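Local coordinates for protein putative 4-amino-4-deoxychorismate lyase (Thermus thermophilus, PDB 2ZGI) that binds pyridoxal 5'-phosphate and, as a class-IV aminotransferase relative, probably works as a lyase, putatively on 4-amino-4-deoxychorismate, at residues 150-153 with 157-160; 135-140 with 159-164; 40-45 with 57-62; 22-27 with 47-52. All coordinates share one frame; numbering follows the deposited sequence.

In the fold
The four contacts form two pairs, and each pair has at least one member at the cofactor. Contacts 3 and 4 come first along the chain with their segments alternating; both use helix 38-51, which packs on the antiparallel sheet containing strands 24-31 and 78-86, and their centres lie about 10 Å apart. Contacts 2 and 1 follow, sharing Asp159 and Gly160 of strand 157-160 and again centred about 10 Å apart. The pairs themselves stand well separated, with about 27 Å between the centres of contacts 1 and 3. Contacts 1, 2 and 3 all touch pyridoxal phosphate, the first two at its ring and the third at its phosphate, so distant parts of the chain converge on a single pocket.

Contact 1 (150-153 with 157-160); sequences LLDA and VVDG. With PLP (pyridoxal-5'-phosphate), chain P.
Leu150 and Asp159 face each other as an antiparallel hydrogen-bonded pair, and Leu151 lies opposite Val157 in a non-hydrogen-bonded pair, which leaves Val158 as the additional residue of a classic beta bulge. The carbonyl of Leu150 serves both bulge residues: Val158 N reaches Leu150 O at 2.9 Å in the carbonyl plane, whereas the bond from Asp159 N is weak. Leu150 N completes the pairing with Asp159 O at 2.8 Å.

The side chains spread to both faces of the hairpin. Val158 holds CG1 anti to its carbonyl carbon (chi1 -57°) and thereby sets CG2 3.8 Å from Asp152 N, while CG1 touches the Asp152 side chain, the two side chains crossing at about a right angle. The methyls Leu151 CD2 and Val157 CG2 touch at 4.0 Å, and Leu150 CD1 rests against the backbone of Gly160. Asp159 turns its carboxylate to the cofactor, with OD1 2.9 Å from PLP N1; the backbone N-H of Leu180 binds OD2 and steadies the group.

Within the fold this is the hairpin of strands 147-151 and 157-160. Strand 111-117 runs parallel along the other edge of 147-151, placing Leu113 beside Leu151 and Val157, and helix 131-142 packs on Leu150 through Pro132, Tyr133 and Ala136.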
loop_
_atom_site.group_PDB
_atom_site.type_symbol
_atom_site.label_atom_id
_atom_site.label_comp_id
_atom_site.label_asym_id
_atom_site.label_seq_id
_atom_site.Cartn_x
_atom_site.Cartn_y
_atom_site.Cartn_z
ATOM N N LEU D 150 14.082 -5.438 0.035
ATOM C CA LEU D 150 13.171 -4.303 0.211
ATOM C C LEU D 150 12.459 -3.923 -1.107
ATOM O O LEU D 150 12.955 -4.216 -2.190
ATOM C CB LEU D 150 13.905 -3.061 0.771
ATOM C CG LEU D 150 14.510 -3.214 2.189
ATOM C CD1 LEU D 150 15.944 -3.723 2.064
ATOM C CD2 LEU D 150 14.417 -1.926 2.991
ATOM N N LEU D 151 11.295 -3.294 -0.970
ATOM C CA LEU D 151 10.419 -2.919 -2.086
ATOM C C LEU D 151 10.446 -1.422 -2.335
ATOM O O LEU D 151 10.858 -0.649 -1.445
ATOM C CB LEU D 151 8.974 -3.269 -1.709
ATOM C CG LEU D 151 8.766 -4.720 -1.253
ATOM C CD1 LEU D 151 7.335 -4.906 -0.806
ATOM C CD2 LEU D 151 9.163 -5.666 -2.370
ATOM N N ASP D 152 10.008 -1.017 -3.529
ATOM C CA ASP D 152 9.670 0.383 -3.772
ATOM C C ASP D 152 8.163 0.580 -3.502
ATOM O O ASP D 152 7.470 -0.347 -3.028
ATOM C CB ASP D 152 10.113 0.882 -5.165
ATOM C CG ASP D 152 9.332 0.263 -6.320
ATOM O OD1 ASP D 152 8.329 -0.453 -6.086
ATOM O OD2 ASP D 152 9.750 0.507 -7.470
ATOM N N ALA D 153 7.681 1.791 -3.752
ATOM C CA ALA D 153 6.285 2.135 -3.489
ATOM C C ALA D 153 5.327 1.251 -4.270
ATOM O O ALA D 153 4.210 0.990 -3.812
ATOM C CB ALA D 153 6.024 3.615 -3.838
ATOM N N VAL D 157 10.766 -5.310 -6.214
ATOM C CA VAL D 157 11.890 -5.671 -5.331
ATOM C C VAL D 157 13.105 -4.883 -5.799
ATOM O O VAL D 157 13.619 -5.101 -6.920
ATOM C CB VAL D 157 12.239 -7.169 -5.368
ATOM C CG1 VAL D 157 13.417 -7.480 -4.408
ATOM C CG2 VAL D 157 10.993 -8.045 -5.036
ATOM N N VAL D 158 13.571 -3.961 -4.962
ATOM C CA VAL D 158 14.625 -3.028 -5.420
ATOM C C VAL D 158 15.986 -2.991 -4.683
ATOM O O VAL D 158 16.903 -2.259 -5.107
ATOM C CB VAL D 158 14.069 -1.578 -5.501
ATOM C CG1 VAL D 158 12.843 -1.522 -6.440
ATOM C CG2 VAL D 158 13.731 -1.042 -4.120
ATOM N N ASP D 159 16.122 -3.694 -3.564
ATOM C CA ASP D 159 17.403 -3.645 -2.858
ATOM C C ASP D 159 17.484 -4.766 -1.846
ATOM O O ASP D 159 16.447 -5.391 -1.471
ATOM C CB ASP D 159 17.614 -2.270 -2.181
ATOM C CG ASP D 159 19.026 -1.679 -2.410
ATOM O OD1 ASP D 159 19.994 -2.457 -2.563
ATOM O OD2 ASP D 159 19.167 -0.416 -2.415
ATOM N N GLY D 160 18.721 -5.059 -1.451
ATOM C CA GLY D 160 18.995 -5.828 -0.236
ATOM C C GLY D 160 19.316 -4.850 0.881
ATOM O O GLY D 160 19.540 -3.674 0.614
HETATM N N1 PLP P . 22.347 -1.914 -0.913
HETATM C C2 PLP P . 22.358 -1.057 0.129
HETATM C C2A PLP P . 21.055 -0.652 0.757
HETATM C C3 PLP P . 23.571 -0.570 0.627
HETATM O O3 PLP P . 23.533 0.292 1.681
HETATM C C4 PLP P . 24.764 -0.956 0.003
HETATM C C4A PLP P . 26.121 -0.445 0.439
HETATM C C5 PLP P . 24.717 -1.816 -1.092
HETATM C C6 PLP P . 23.474 -2.275 -1.523
HETATM C C5A PLP P . 25.963 -2.309 -1.796
HETATM O O4P PLP P . 26.716 -1.299 -2.469
HETATM P P PLP P . 28.268 -1.447 -2.834
HETATM O O1P PLP P . 28.394 -2.579 -3.823
HETATM O O2P PLP P . 29.052 -1.770 -1.581
HETATM O O3P PLP P . 28.512 -0.073 -3.366
#

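Contact 2 (135-140 with 159-164); sequences LALEEA and DGSRTS. With PLP (pyridoxal-5'-phosphate), chain P.
Leu137 meets the turn after strand 157-160 at two points. Its CB lies 3.5 Å from Ser161 OG, and its CD1 comes 3.6 Å from Arg162 NH1, approaching the guanidinium obliquely. With CG trans to the backbone N (chi1 178°), the leucine branch extends from the helix alongside the serine and reaches the arginine beyond it.

Both polar neighbours are held from outside. Glu147 binds Ser161 OG through OE2, while its OE1 takes Arg162 N and Thr163 OG1, so one carboxylate grips three successive residues. Arg162 NH1 bonds to the carbonyl of Phe146, whose ring also makes a cation-pi contact with the guanidinium.

The turn so fixed forms one wall of the cofactor pocket, in keeping with the fold type IV architecture of this family. Arg162 O sits above the rim of the pyridine ring, 3.5 Å from PLP C5, and Ser164 OG is 3.4 Å from PLP C6. Gly160 suits the tight path of the chain here, because a CB on it would run into Thr163 O; its N makes a weak bond to that same oxygen.

On the helix, Ala136 packs against Leu150 of strand 147-151, and Glu139 reaches across to strand 111-117 in a salt bridge with Arg112.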
loop_
_atom_site.group_PDB
_atom_site.type_symbol
_atom_site.label_atom_id
_atom_site.label_comp_id
_atom_site.label_asym_id
_atom_site.label_seq_id
_atom_site.Cartn_x
_atom_site.Cartn_y
_atom_site.Cartn_z
ATOM N N LEU D 135 15.833 -3.023 9.735
ATOM C CA LEU D 135 14.626 -3.818 9.996
ATOM C C LEU D 135 14.465 -4.979 8.997
ATOM O O LEU D 135 14.062 -6.104 9.388
ATOM C CB LEU D 135 13.387 -2.920 10.023
ATOM C CG LEU D 135 13.362 -1.900 11.150
ATOM C CD1 LEU D 135 12.326 -0.820 10.860
ATOM C CD2 LEU D 135 13.181 -2.549 12.592
ATOM N N ALA D 136 14.810 -4.725 7.725
ATOM C CA ALA D 136 14.798 -5.759 6.712
ATOM C C ALA D 136 15.805 -6.890 7.027
ATOM O O ALA D 136 15.469 -8.095 6.888
ATOM C CB ALA D 136 15.035 -5.165 5.300
ATOM N N LEU D 137 17.023 -6.533 7.453
ATOM C CA LEU D 137 18.012 -7.560 7.795
ATOM C C LEU D 137 17.595 -8.309 9.074
ATOM O O LEU D 137 17.767 -9.528 9.161
ATOM C CB LEU D 137 19.415 -6.957 7.970
ATOM C CG LEU D 137 20.538 -7.935 8.388
ATOM C CD1 LEU D 137 20.761 -9.045 7.337
ATOM C CD2 LEU D 137 21.847 -7.199 8.676
ATOM N N GLU D 138 17.054 -7.585 10.049
ATOM C CA GLU D 138 16.578 -8.225 11.296
ATOM C C GLU D 138 15.502 -9.282 11.008
ATOM O O GLU D 138 15.574 -10.399 11.514
ATOM C CB GLU D 138 16.118 -7.204 12.340
ATOM C CG GLU D 138 17.284 -6.449 13.016
ATOM C CD GLU D 138 16.883 -5.160 13.764
ATOM O OE1 GLU D 138 15.671 -4.953 14.035
ATOM O OE2 GLU D 138 17.799 -4.358 14.089
ATOM N N GLU D 139 14.542 -8.941 10.155
ATOM C CA GLU D 139 13.559 -9.911 9.704
ATOM C C GLU D 139 14.172 -11.120 8.991
ATOM O O GLU D 139 13.820 -12.287 9.295
ATOM C CB GLU D 139 12.472 -9.238 8.848
ATOM C CG GLU D 139 11.303 -10.194 8.521
ATOM C CD GLU D 139 10.327 -9.606 7.528
ATOM O OE1 GLU D 139 9.897 -8.466 7.763
ATOM O OE2 GLU D 139 10.009 -10.281 6.513
ATOM N N ALA D 140 15.103 -10.877 8.071
ATOM C CA ALA D 140 15.740 -11.961 7.357
ATOM C C ALA D 140 16.427 -12.955 8.303
ATOM O O ALA D 140 16.278 -14.192 8.180
ATOM C CB ALA D 140 16.734 -11.419 6.327
ATOM N N ASP D 159 16.122 -3.694 -3.564
ATOM C CA ASP D 159 17.403 -3.645 -2.858
ATOM C C ASP D 159 17.484 -4.766 -1.846
ATOM O O ASP D 159 16.447 -5.391 -1.471
ATOM C CB ASP D 159 17.614 -2.270 -2.181
ATOM C CG ASP D 159 19.026 -1.679 -2.410
ATOM O OD1 ASP D 159 19.994 -2.457 -2.563
ATOM O OD2 ASP D 159 19.167 -0.416 -2.415
ATOM N N GLY D 160 18.721 -5.059 -1.451
ATOM C CA GLY D 160 18.995 -5.828 -0.236
ATOM C C GLY D 160 19.316 -4.850 0.881
ATOM O O GLY D 160 19.540 -3.674 0.614
ATOM N N SER D 161 19.349 -5.304 2.131
ATOM C CA SER D 161 19.697 -4.389 3.239
ATOM C C SER D 161 21.139 -3.808 3.136
ATOM O O SER D 161 21.372 -2.646 3.494
ATOM C CB SER D 161 19.491 -5.070 4.603
ATOM O OG SER D 161 20.632 -5.855 4.931
ATOM N N ARG D 162 22.086 -4.607 2.638
ATOM C CA ARG D 162 23.458 -4.124 2.439
ATOM C C ARG D 162 24.124 -4.697 1.201
ATOM O O ARG D 162 25.332 -4.522 0.997
ATOM C CB ARG D 162 24.323 -4.353 3.680
ATOM C CG ARG D 162 24.016 -5.617 4.447
ATOM C CD ARG D 162 24.662 -6.855 3.826
ATOM N NE ARG D 162 25.046 -7.815 4.878
ATOM C CZ ARG D 162 24.336 -8.891 5.236
ATOM N NH1 ARG D 162 23.178 -9.197 4.633
ATOM N NH2 ARG D 162 24.790 -9.660 6.217
ATOM N N THR D 163 23.333 -5.383 0.373
ATOM C CA THR D 163 23.819 -5.913 -0.893
ATOM C C THR D 163 22.848 -5.534 -2.015
ATOM O O THR D 163 21.700 -5.177 -1.756
ATOM C CB THR D 163 24.004 -7.451 -0.859
ATOM O OG1 THR D 163 22.746 -8.075 -0.544
ATOM C CG2 THR D 163 25.101 -7.862 0.172
ATOM N N SER D 164 23.332 -5.618 -3.245
ATOM C CA SER D 164 22.574 -5.224 -4.431
ATOM C C SER D 164 22.130 -6.508 -5.145
ATOM O O SER D 164 22.964 -7.343 -5.493
ATOM C CB SER D 164 23.460 -4.424 -5.380
ATOM O OG SER D 164 23.969 -3.254 -4.771
HETATM N N1 PLP P . 22.347 -1.914 -0.913
HETATM C C2 PLP P . 22.358 -1.057 0.129
HETATM C C2A PLP P . 21.055 -0.652 0.757
HETATM C C3 PLP P . 23.571 -0.570 0.627
HETATM O O3 PLP P . 23.533 0.292 1.681
HETATM C C4 PLP P . 24.764 -0.956 0.003
HETATM C C4A PLP P . 26.121 -0.445 0.439
HETATM C C5 PLP P . 24.717 -1.816 -1.092
HETATM C C6 PLP P . 23.474 -2.275 -1.523
HETATM C C5A PLP P . 25.963 -2.309 -1.796
HETATM O O4P PLP P . 26.716 -1.299 -2.469
HETATM P P PLP P . 28.268 -1.447 -2.834
HETATM O O1P PLP P . 28.394 -2.579 -3.823
HETATM O O2P PLP P . 29.052 -1.770 -1.581
HETATM O O3P PLP P . 28.512 -0.073 -3.366
#

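Contact 3 (40-45 with 57-62); sequences EHLARL and PGDEAF. With PLP (pyridoxal-5'-phosphate), chain P.
The Phe62 ring receives Leu45 obliquely, with Leu45 CD2 3.7 Å from Phe62 CE2 and nearly as close to CZ, and the two side chains cross at about a right angle. Phe83 of strand 78-86 also meets this ring, the planes inclined at about 50°. The second flat group, the Arg44 guanidinium, is engaged at its edge: the cofactor phosphorus lies in its plane and the phosphate oxygen O3P near it. Arg44 NH1 donates to PLP O3P at 2.6 Å, while the bond from NH2 is weak; NH2 also donates to the hydroxyl of Thr26.

Leu45 extends CG anti to its backbone N (chi1 -174°), which carries CD2 across to the phenylalanine. One turn earlier, Leu42 CB lies 3.6 Å from Asp59 OD1, and Leu42 CD2 packs more loosely, 4.4 Å from Phe62 CB. Asp59 OD1 is bound by the hydroxyl of Tyr56, and a water 2.9 Å from Asp59 OD1 probably links it to Leu42 O, the latter bond weak.

Replacing Arg44 by an alanine would probably leave the phosphate without a charged partner at O3P and the Thr26 hydroxyl without one of its mates.

Leucines on one flank of helix 38-51 thus pack it against helix 59-72 over strand 78-86, while its other flank supplies an arginine to the phosphate-binding site of a class-IV pyridoxal enzyme.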
loop_
_atom_site.group_PDB
_atom_site.type_symbol
_atom_site.label_atom_id
_atom_site.label_comp_id
_atom_site.label_asym_id
_atom_site.label_seq_id
_atom_site.Cartn_x
_atom_site.Cartn_y
_atom_site.Cartn_z
ATOM N N GLU D 40 36.029 4.993 -7.208
ATOM C CA GLU D 40 34.566 4.892 -7.325
ATOM C C GLU D 40 33.856 5.249 -6.019
ATOM O O GLU D 40 32.819 5.918 -6.043
ATOM C CB GLU D 40 34.172 3.482 -7.774
ATOM C CG GLU D 40 34.494 3.190 -9.265
ATOM C CD GLU D 40 35.884 2.571 -9.480
ATOM O OE1 GLU D 40 36.705 2.515 -8.532
ATOM O OE2 GLU D 40 36.157 2.152 -10.629
ATOM N N HIS D 41 34.435 4.842 -4.876
ATOM C CA HIS D 41 33.811 5.125 -3.568
ATOM C C HIS D 41 33.876 6.612 -3.269
ATOM O O HIS D 41 32.907 7.217 -2.779
ATOM C CB HIS D 41 34.501 4.328 -2.452
ATOM C CG HIS D 41 34.088 2.894 -2.411
ATOM N ND1 HIS D 41 32.943 2.474 -1.770
ATOM C CD2 HIS D 41 34.659 1.785 -2.929
ATOM C CE1 HIS D 41 32.829 1.165 -1.891
ATOM N NE2 HIS D 41 33.853 0.722 -2.600
ATOM N N LEU D 42 35.009 7.240 -3.580
ATOM C CA LEU D 42 35.105 8.683 -3.294
ATOM C C LEU D 42 34.237 9.522 -4.236
ATOM O O LEU D 42 33.661 10.519 -3.831
ATOM C CB LEU D 42 36.561 9.163 -3.272
ATOM C CG LEU D 42 37.421 8.495 -2.184
ATOM C CD1 LEU D 42 38.895 8.994 -2.222
ATOM C CD2 LEU D 42 36.816 8.682 -0.785
ATOM N N ALA D 43 34.151 9.097 -5.494
ATOM C CA ALA D 43 33.250 9.705 -6.480
ATOM C C ALA D 43 31.793 9.592 -6.018
ATOM O O ALA D 43 31.071 10.583 -5.978
ATOM C CB ALA D 43 33.421 9.025 -7.818
ATOM N N ARG D 44 31.366 8.385 -5.658
ATOM C CA ARG D 44 29.988 8.214 -5.173
ATOM C C ARG D 44 29.690 9.047 -3.924
ATOM O O ARG D 44 28.648 9.701 -3.846
ATOM C CB ARG D 44 29.679 6.745 -4.891
ATOM C CG ARG D 44 28.202 6.543 -4.468
ATOM C CD ARG D 44 27.809 5.080 -4.414
ATOM N NE ARG D 44 28.410 4.450 -3.246
ATOM C CZ ARG D 44 28.320 3.155 -2.954
ATOM N NH1 ARG D 44 27.637 2.315 -3.757
ATOM N NH2 ARG D 44 28.938 2.700 -1.864
ATOM N N LEU D 45 30.606 9.006 -2.951
ATOM C CA LEU D 45 30.437 9.695 -1.670
ATOM C C LEU D 45 30.266 11.194 -1.885
ATOM O O LEU D 45 29.376 11.820 -1.307
ATOM C CB LEU D 45 31.632 9.397 -0.721
ATOM C CG LEU D 45 31.556 9.916 0.723
ATOM C CD1 LEU D 45 30.403 9.236 1.491
ATOM C CD2 LEU D 45 32.890 9.758 1.503
ATOM N N PRO D 57 34.126 17.178 2.382
ATOM C CA PRO D 57 35.402 17.719 2.907
ATOM C C PRO D 57 36.642 17.551 2.000
ATOM O O PRO D 57 37.749 18.007 2.358
ATOM C CB PRO D 57 35.580 16.963 4.213
ATOM C CG PRO D 57 34.918 15.650 3.953
ATOM C CD PRO D 57 33.692 15.993 3.128
ATOM N N GLY D 58 36.457 16.928 0.837
ATOM C CA GLY D 58 37.515 16.796 -0.146
ATOM C C GLY D 58 38.197 15.456 -0.077
ATOM O O GLY D 58 38.249 14.813 0.985
ATOM N N ASP D 59 38.732 15.042 -1.218
ATOM C CA ASP D 59 39.454 13.795 -1.316
ATOM C C ASP D 59 40.723 13.811 -0.479
ATOM O O ASP D 59 41.010 12.842 0.203
ATOM C CB ASP D 59 39.748 13.467 -2.781
ATOM C CG ASP D 59 38.501 13.085 -3.548
ATOM O OD1 ASP D 59 37.527 12.663 -2.901
ATOM O OD2 ASP D 59 38.470 13.221 -4.786
ATOM N N GLU D 60 41.477 14.908 -0.504
ATOM C CA GLU D 60 42.761 14.913 0.221
ATOM C C GLU D 60 42.624 14.587 1.706
ATOM O O GLU D 60 43.422 13.814 2.242
ATOM C CB GLU D 60 43.564 16.213 0.034
ATOM C CG GLU D 60 45.061 15.989 -0.245
ATOM C CD GLU D 60 45.833 15.237 0.860
ATOM O OE1 GLU D 60 46.562 15.911 1.652
ATOM O OE2 GLU D 60 45.746 13.977 0.934
ATOM N N ALA D 61 41.598 15.157 2.349
ATOM C CA ALA D 61 41.357 14.962 3.765
ATOM C C ALA D 61 41.075 13.487 4.044
ATOM O O ALA D 61 41.595 12.909 5.008
ATOM C CB ALA D 61 40.199 15.854 4.239
ATOM N N PHE D 62 40.286 12.881 3.162
ATOM C CA PHE D 62 39.945 11.477 3.285
ATOM C C PHE D 62 41.145 10.596 2.990
ATOM O O PHE D 62 41.335 9.580 3.627
ATOM C CB PHE D 62 38.779 11.136 2.357
ATOM C CG PHE D 62 37.432 11.265 3.018
ATOM C CD1 PHE D 62 37.146 10.549 4.192
ATOM C CD2 PHE D 62 36.448 12.073 2.465
ATOM C CE1 PHE D 62 35.898 10.650 4.809
ATOM C CE2 PHE D 62 35.176 12.183 3.079
ATOM C CZ PHE D 62 34.905 11.455 4.245
HETATM N N1 PLP P . 22.347 -1.914 -0.913
HETATM C C2 PLP P . 22.358 -1.057 0.129
HETATM C C2A PLP P . 21.055 -0.652 0.757
HETATM C C3 PLP P . 23.571 -0.570 0.627
HETATM O O3 PLP P . 23.533 0.292 1.681
HETATM C C4 PLP P . 24.764 -0.956 0.003
HETATM C C4A PLP P . 26.121 -0.445 0.439
HETATM C C5 PLP P . 24.717 -1.816 -1.092
HETATM C C6 PLP P . 23.474 -2.275 -1.523
HETATM C C5A PLP P . 25.963 -2.309 -1.796
HETATM O O4P PLP P . 26.716 -1.299 -2.469
HETATM P P PLP P . 28.268 -1.447 -2.834
HETATM O O1P PLP P . 28.394 -2.579 -3.823
HETATM O O2P PLP P . 29.052 -1.770 -1.581
HETATM O O3P PLP P . 28.512 -0.073 -3.366
HETATM O O HOH W 1 35.338 12.623 -4.833
#

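Contact 4 (22-27 with 47-52); sequences ASVFTT and RHALAL. With SO4 (sulfate ion), chain O.
His48, whose CB packs against Val24 CB at 4.1 Å, uses the far end of its side chain for a sulfate: NE2 donates to SO4 O4 at 2.7 Å, with the oxygen at the ring edge, near its plane. Arg47 grips the same ion through NE, 2.7 Å from SO4 O3 in an almost straight bond (177°), and weakly through NH2 to O2. The sulfate probably came from the crystallisation liquor, yet it marks a place where two adjacent helix residues can hold an anion; the His48 side chain lies about 8 Å from the cofactor.

Across the contact Val24 is the residue that reaches the helix. Its CG1, anti to the carbonyl carbon (chi1 -62°), lies 3.7 Å from Leu52 CD1, and CG2 is left to press on Ala49, 3.6 Å from the backbone N and 3.8 Å from CB. Leu52, just past the helix end, also packs on Leu135 of the second subunit.

The His48 ring meets Tyr125 edge-to-face. With an alanine at this position the CB beside Val24 would remain, but Tyr125 would probably lose its aromatic neighbour and the sulfate its O4 donor.

The arrangement is that of a helix laid on an antiparallel sheet: helix 38-51 follows the hairpin of strands 24-31 and 34-35 and folds back over its first strand, in the alpha/beta layering found in class-IV aminotransferases.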
loop_
_atom_site.group_PDB
_atom_site.type_symbol
_atom_site.label_atom_id
_atom_site.label_comp_id
_atom_site.label_asym_id
_atom_site.label_seq_id
_atom_site.Cartn_x
_atom_site.Cartn_y
_atom_site.Cartn_z
ATOM N N ALA D 22 21.511 12.456 9.585
ATOM C CA ALA D 22 21.827 13.346 8.453
ATOM C C ALA D 22 23.271 13.162 7.986
ATOM O O ALA D 22 24.175 13.939 8.344
ATOM C CB ALA D 22 21.527 14.802 8.819
ATOM N N SER D 23 23.513 12.081 7.239
ATOM C CA SER D 23 24.858 11.713 6.799
ATOM C C SER D 23 24.769 10.878 5.552
ATOM O O SER D 23 23.703 10.286 5.247
ATOM C CB SER D 23 25.613 10.935 7.899
ATOM O OG SER D 23 24.946 9.709 8.242
ATOM N N VAL D 24 25.868 10.861 4.797
ATOM C CA VAL D 24 26.065 9.890 3.732
ATOM C C VAL D 24 27.344 9.161 4.044
ATOM O O VAL D 24 28.188 9.660 4.815
ATOM C CB VAL D 24 26.072 10.552 2.300
ATOM C CG1 VAL D 24 24.761 11.201 2.038
ATOM C CG2 VAL D 24 27.178 11.621 2.196
ATOM N N PHE D 25 27.502 7.965 3.487
ATOM C CA PHE D 25 28.646 7.159 3.840
ATOM C C PHE D 25 28.959 6.194 2.721
ATOM O O PHE D 25 28.166 6.050 1.764
ATOM C CB PHE D 25 28.405 6.432 5.197
ATOM C CG PHE D 25 27.420 5.266 5.117
ATOM C CD1 PHE D 25 27.891 3.957 4.997
ATOM C CD2 PHE D 25 26.043 5.477 5.156
ATOM C CE1 PHE D 25 27.004 2.874 4.920
ATOM C CE2 PHE D 25 25.139 4.406 5.064
ATOM C CZ PHE D 25 25.606 3.107 4.958
ATOM N N THR D 26 30.117 5.550 2.820
ATOM C CA THR D 26 30.429 4.438 1.960
ATOM C C THR D 26 31.318 3.459 2.717
ATOM O O THR D 26 32.041 3.849 3.643
ATOM C CB THR D 26 31.071 4.904 0.629
ATOM O OG1 THR D 26 31.027 3.823 -0.309
ATOM C CG2 THR D 26 32.557 5.354 0.838
ATOM N N THR D 27 31.251 2.186 2.350
ATOM C CA THR D 27 32.040 1.179 3.027
ATOM C C THR D 27 32.861 0.399 1.997
ATOM O O THR D 27 32.331 -0.061 0.969
ATOM C CB THR D 27 31.182 0.240 3.909
ATOM O OG1 THR D 27 30.465 -0.673 3.083
ATOM C CG2 THR D 27 30.201 1.003 4.701
ATOM N N ARG D 47 29.152 12.531 -4.669
ATOM C CA ARG D 47 27.880 12.675 -5.399
ATOM C C ARG D 47 26.693 12.632 -4.431
ATOM O O ARG D 47 25.791 13.454 -4.490
ATOM C CB ARG D 47 27.712 11.566 -6.437
ATOM C CG ARG D 47 28.372 11.849 -7.801
ATOM C CD ARG D 47 27.863 10.912 -8.888
ATOM N NE ARG D 47 28.064 9.496 -8.568
ATOM C CZ ARG D 47 29.149 8.805 -8.912
ATOM N NH1 ARG D 47 30.139 9.408 -9.580
ATOM N NH2 ARG D 47 29.246 7.519 -8.606
ATOM N N HIS D 48 26.727 11.668 -3.520
ATOM C CA HIS D 48 25.691 11.525 -2.517
ATOM C C HIS D 48 25.621 12.725 -1.560
ATOM O O HIS D 48 24.530 13.273 -1.317
ATOM C CB HIS D 48 25.882 10.181 -1.803
ATOM C CG HIS D 48 25.532 9.013 -2.675
ATOM N ND1 HIS D 48 25.473 7.716 -2.217
ATOM C CD2 HIS D 48 25.187 8.963 -3.983
ATOM C CE1 HIS D 48 25.125 6.913 -3.210
ATOM N NE2 HIS D 48 24.958 7.647 -4.298
ATOM N N ALA D 49 26.779 13.179 -1.074
ATOM C CA ALA D 49 26.850 14.393 -0.256
ATOM C C ALA D 49 26.281 15.611 -0.979
ATOM O O ALA D 49 25.444 16.331 -0.443
ATOM C CB ALA D 49 28.321 14.653 0.219
ATOM N N LEU D 50 26.713 15.842 -2.218
ATOM C CA LEU D 50 26.219 17.026 -2.926
ATOM C C LEU D 50 24.691 16.965 -3.174
ATOM O O LEU D 50 24.004 17.994 -3.074
ATOM C CB LEU D 50 27.039 17.335 -4.202
ATOM C CG LEU D 50 28.597 17.242 -4.262
ATOM C CD1 LEU D 50 29.241 18.141 -5.341
ATOM C CD2 LEU D 50 29.390 17.381 -2.905
ATOM N N ALA D 51 24.160 15.767 -3.442
ATOM C CA ALA D 51 22.725 15.607 -3.728
ATOM C C ALA D 51 21.859 15.968 -2.508
ATOM O O ALA D 51 20.729 16.420 -2.641
ATOM C CB ALA D 51 22.421 14.168 -4.199
ATOM N N LEU D 52 22.430 15.813 -1.322
ATOM C CA LEU D 52 21.685 15.913 -0.099
ATOM C C LEU D 52 22.057 17.185 0.668
ATOM O O LEU D 52 21.759 17.317 1.859
ATOM C CB LEU D 52 21.926 14.638 0.724
ATOM C CG LEU D 52 21.296 13.410 0.026
ATOM C CD1 LEU D 52 21.424 12.189 0.865
ATOM C CD2 LEU D 52 19.833 13.651 -0.310
HETATM S S SO4 O . 25.377 6.953 -7.633
HETATM O O1 SO4 O . 24.072 7.355 -8.174
HETATM O O2 SO4 O . 26.173 6.225 -8.609
HETATM O O3 SO4 O . 26.138 8.134 -7.206
HETATM O O4 SO4 O . 25.117 6.042 -6.511
#